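Local coordinates for protein arginine kinase (Cydia pomonella granulosis virus, PDB 6VVG) that is probably a viral serine/threonine protein kinase that binds ATP and relies on side-to-side dimerization for its activity, at residues A[129-132]-A[133-136]; A[137-140]-A[141-144]. All coordinates share one frame; numbering follows the deposited sequence.

In the fold
Contacts 1 and 2 follow each other without a break along residues 129-144, inside the protein kinase domain, with centres about 11 Å apart. Contact 1 is the last turn of helix 115-133 and the bend after it; contact 2 starts on strand 137-138, which pairs with strand 165-166, and runs into the loop expected to carry catalysis. The chain doubles back, so the leucines of the helix lie against the strand and the loop: Leu129 CD2 is 3.9 Å from His139 CB, and Leu129 CD1 is 4.0 Å from Val142 CG2. Both contacts are tied to Asp195 of helix 192-208, which together with the helix end probably holds the catalytic loop in place.

Contact 1. Residues A[129-132]-A[133-136]; sequences LNDL and HKNN
His133 lays one face of its imidazole over the backbone carbonyl of Leu129, whose O is 3.0 Å from His133 CG and lies toward the rim of the ring. The same oxygen accepts the helical bond from His133 N at 2.8 Å. With chi1 at -68°, CG stands beside its own backbone N, which keeps the ring above the preceding turn, where CE1 also meets Leu129 CB. Histidine suits the place because it has two polar ends: NE2 bonds Asp195, while ND1 meets, in the ring plane, a water that donates to Asn130 OD1. Grips at both nitrogens should fix the rotation of the ring.

The close fit continues as hydrogen bonding where the chain leaves the helix. Leu132 O accepts from Asn135 N at 3.0 Å and from Asn135 ND2 at 3.1 Å, both on one face of its carbonyl plane. Asparagine is short enough to fold its amide back onto this oxygen. These bonds overlap a type I turn from His133 to Asn136. Asn136 adopts positive phi, which asparagine tolerates better than most residues, and its ND2 bonds Val167 O of the second subunit.

The outer side is looser. Lys134 is exposed, and its chain crosses Asp131 to a salt bridge, NZ to OD1 at 3.5 Å, doubtful because Asp131 has two conformers; Asp131 OD2 bonds Asn70.

On the inner side Leu132 rests on Ile137 of strand 137-138, Leu129 packs on Trp196 and Val199 of helix 192-208, and Trp196 meets the His133 ring edge-to-face.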
# COMPACT_ATOMS: atom_id res chain seq x y z
N LEU A 129 -6.89 -3.16 -15.04
CA LEU A 129 -7.17 -2.25 -13.93
C LEU A 129 -8.12 -2.89 -12.92
O LEU A 129 -7.97 -2.69 -11.71
CB LEU A 129 -7.75 -0.94 -14.45
CG LEU A 129 -6.74 0.00 -15.12
CD1 LEU A 129 -7.44 1.20 -15.76
CD2 LEU A 129 -5.68 0.47 -14.13
N ASN A 130 -9.09 -3.67 -13.40
CA ASN A 130 -9.97 -4.38 -12.47
C ASN A 130 -9.17 -5.32 -11.58
O ASN A 130 -9.41 -5.39 -10.37
CB ASN A 130 -11.04 -5.16 -13.23
CG ASN A 130 -12.11 -5.73 -12.30
OD1 ASN A 130 -12.73 -5.01 -11.53
ND2 ASN A 130 -12.32 -7.04 -12.38
N ASP A 131 -8.23 -6.07 -12.16
CA ASP A 131 -7.39 -6.96 -11.37
C ASP A 131 -6.65 -6.19 -10.28
O ASP A 131 -6.59 -6.63 -9.13
CB ASP A 131 -6.40 -7.69 -12.28
CG ASP A 131 -5.83 -8.94 -11.63
OD1 ASP A 131 -6.42 -9.43 -10.64
OD2 ASP A 131 -4.78 -9.44 -12.11
N LEU A 132 -6.09 -5.03 -10.63
CA LEU A 132 -5.46 -4.19 -9.62
C LEU A 132 -6.47 -3.77 -8.55
O LEU A 132 -6.16 -3.82 -7.36
CB LEU A 132 -4.86 -2.95 -10.28
CG LEU A 132 -4.37 -1.82 -9.38
CD1 LEU A 132 -3.37 -2.35 -8.38
CD2 LEU A 132 -3.77 -0.69 -10.21
N HIS A 133 -7.67 -3.39 -8.97
CA HIS A 133 -8.67 -2.87 -8.04
C HIS A 133 -9.11 -3.90 -7.01
O HIS A 133 -9.54 -3.52 -5.93
CB HIS A 133 -9.87 -2.36 -8.84
CG HIS A 133 -9.57 -1.14 -9.66
ND1 HIS A 133 -10.37 -0.73 -10.70
CD2 HIS A 133 -8.57 -0.23 -9.57
CE1 HIS A 133 -9.87 0.38 -11.23
NE2 HIS A 133 -8.77 0.70 -10.56
N LYS A 134 -9.00 -5.19 -7.32
CA LYS A 134 -9.35 -6.21 -6.33
C LYS A 134 -8.54 -6.06 -5.05
O LYS A 134 -8.95 -6.56 -4.00
CB LYS A 134 -9.15 -7.61 -6.91
CG LYS A 134 -10.16 -8.03 -7.98
CD LYS A 134 -9.82 -9.43 -8.51
CE LYS A 134 -10.65 -9.81 -9.73
NZ LYS A 134 -9.80 -10.36 -10.83
N ASN A 135 -7.39 -5.39 -5.12
CA ASN A 135 -6.55 -5.13 -3.96
C ASN A 135 -6.93 -3.84 -3.24
O ASN A 135 -6.25 -3.47 -2.28
CB ASN A 135 -5.08 -5.06 -4.38
CG ASN A 135 -4.62 -6.31 -5.11
OD1 ASN A 135 -4.43 -7.37 -4.51
ND2 ASN A 135 -4.44 -6.20 -6.43
N ASN A 136 -8.00 -3.17 -3.68
CA ASN A 136 -8.39 -1.87 -3.15
C ASN A 136 -7.28 -0.84 -3.34
O ASN A 136 -7.00 -0.01 -2.47
CB ASN A 136 -8.81 -1.97 -1.68
CG ASN A 136 -10.27 -2.38 -1.52
OD1 ASN A 136 -10.96 -2.63 -2.51
ND2 ASN A 136 -10.75 -2.45 -0.29
O HOH W 1 -12.56 -2.45 -10.54

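Contact 2. Residues A[137-140]-A[141-144]; sequences IVHN and DVKL
His139 ND1 accepts the backbone N-H of Asp141 at 3.1 Å, a bond within the catalytic loop of a protein kinase, whose usual His-Arg-Asp motif reads His-Asn-Asp here. The bond is fairly straight, 155° at the hydrogen, and the donor lies close to the ring plane. It can form because chi1 of -177° carries the ring to the side of its own carbonyl carbon, facing the N-H of Asp141. Histidine fits because its other nitrogen, NE2, bonds Cys159 O, so the ring ties this loop to the segment just before Asp160.

Asn140 turns the chain at positive phi; its OD1 bonds Lys184 and its ND2 bonds Leu163 O and Asp174. The backbone N atoms of His139 and Asn140 bond the two carboxylate oxygens of Asp195, a support familiar in this family. Asp141, probably the catalytic base as in related kinases, lies with its side chain about 5 Å from that of Asp160, an AMP-binding residue. Val142, a branched apolar residue, packs obliquely across the histidine: its CG2 is 3.7 Å from His139 ND1 and 3.9 Å from His139 CB.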
# COMPACT_ATOMS: atom_id res chain seq x y z
N ILE A 137 -6.65 -0.89 -4.51
CA ILE A 137 -5.67 0.09 -4.94
C ILE A 137 -6.11 0.62 -6.30
O ILE A 137 -6.60 -0.14 -7.14
CB ILE A 137 -4.26 -0.53 -5.03
CG1 ILE A 137 -3.81 -1.02 -3.66
CG2 ILE A 137 -3.27 0.47 -5.60
CD1 ILE A 137 -2.48 -1.76 -3.66
N VAL A 138 -5.94 1.92 -6.51
CA VAL A 138 -6.22 2.54 -7.81
C VAL A 138 -4.90 3.02 -8.41
O VAL A 138 -3.98 3.41 -7.69
CB VAL A 138 -7.22 3.70 -7.70
CG1 VAL A 138 -8.62 3.16 -7.42
CG2 VAL A 138 -6.79 4.69 -6.64
N HIS A 139 -4.82 2.97 -9.74
CA HIS A 139 -3.60 3.41 -10.42
C HIS A 139 -3.44 4.92 -10.30
O HIS A 139 -2.36 5.41 -9.93
CB HIS A 139 -3.65 2.98 -11.88
CG HIS A 139 -2.41 3.31 -12.65
ND1 HIS A 139 -2.12 4.59 -13.07
CD2 HIS A 139 -1.39 2.53 -13.07
CE1 HIS A 139 -0.97 4.59 -13.72
NE2 HIS A 139 -0.50 3.35 -13.74
N ASN A 140 -4.49 5.68 -10.60
CA ASN A 140 -4.61 7.10 -10.33
C ASN A 140 -3.77 7.99 -11.24
O ASN A 140 -3.73 9.20 -11.02
CB ASN A 140 -4.25 7.43 -8.87
CG ASN A 140 -4.56 8.87 -8.48
OD1 ASN A 140 -5.61 9.41 -8.81
ND2 ASN A 140 -3.62 9.49 -7.77
N ASP A 141 -3.07 7.44 -12.24
CA ASP A 141 -2.50 8.30 -13.28
C ASP A 141 -2.62 7.62 -14.66
O ASP A 141 -1.65 7.57 -15.43
CB ASP A 141 -1.04 8.65 -12.96
CG ASP A 141 -0.62 9.92 -13.67
OD1 ASP A 141 -1.48 10.75 -14.01
OD2 ASP A 141 0.57 10.12 -13.89
N VAL A 142 -3.72 6.92 -14.91
CA VAL A 142 -3.95 6.31 -16.22
C VAL A 142 -3.99 7.40 -17.28
O VAL A 142 -4.77 8.35 -17.19
CB VAL A 142 -5.27 5.52 -16.21
CG1 VAL A 142 -5.56 4.94 -17.57
CG2 VAL A 142 -5.23 4.45 -15.12
N LYS A 143 -3.15 7.26 -18.30
CA LYS A 143 -3.13 8.17 -19.44
C LYS A 143 -2.33 7.51 -20.55
O LYS A 143 -1.64 6.51 -20.35
CB LYS A 143 -2.55 9.53 -19.07
CG LYS A 143 -1.22 9.48 -18.33
CD LYS A 143 -0.66 10.88 -18.13
CE LYS A 143 0.47 10.89 -17.11
NZ LYS A 143 1.27 12.15 -17.17
N LEU A 144 -2.41 8.11 -21.74
CA LEU A 144 -1.76 7.54 -22.92
C LEU A 144 -0.29 7.23 -22.65
O LEU A 144 0.21 6.17 -23.01
CB LEU A 144 -1.88 8.51 -24.10
CG LEU A 144 -3.29 8.96 -24.48
CD1 LEU A 144 -3.26 10.11 -25.47
CD2 LEU A 144 -4.05 7.77 -25.05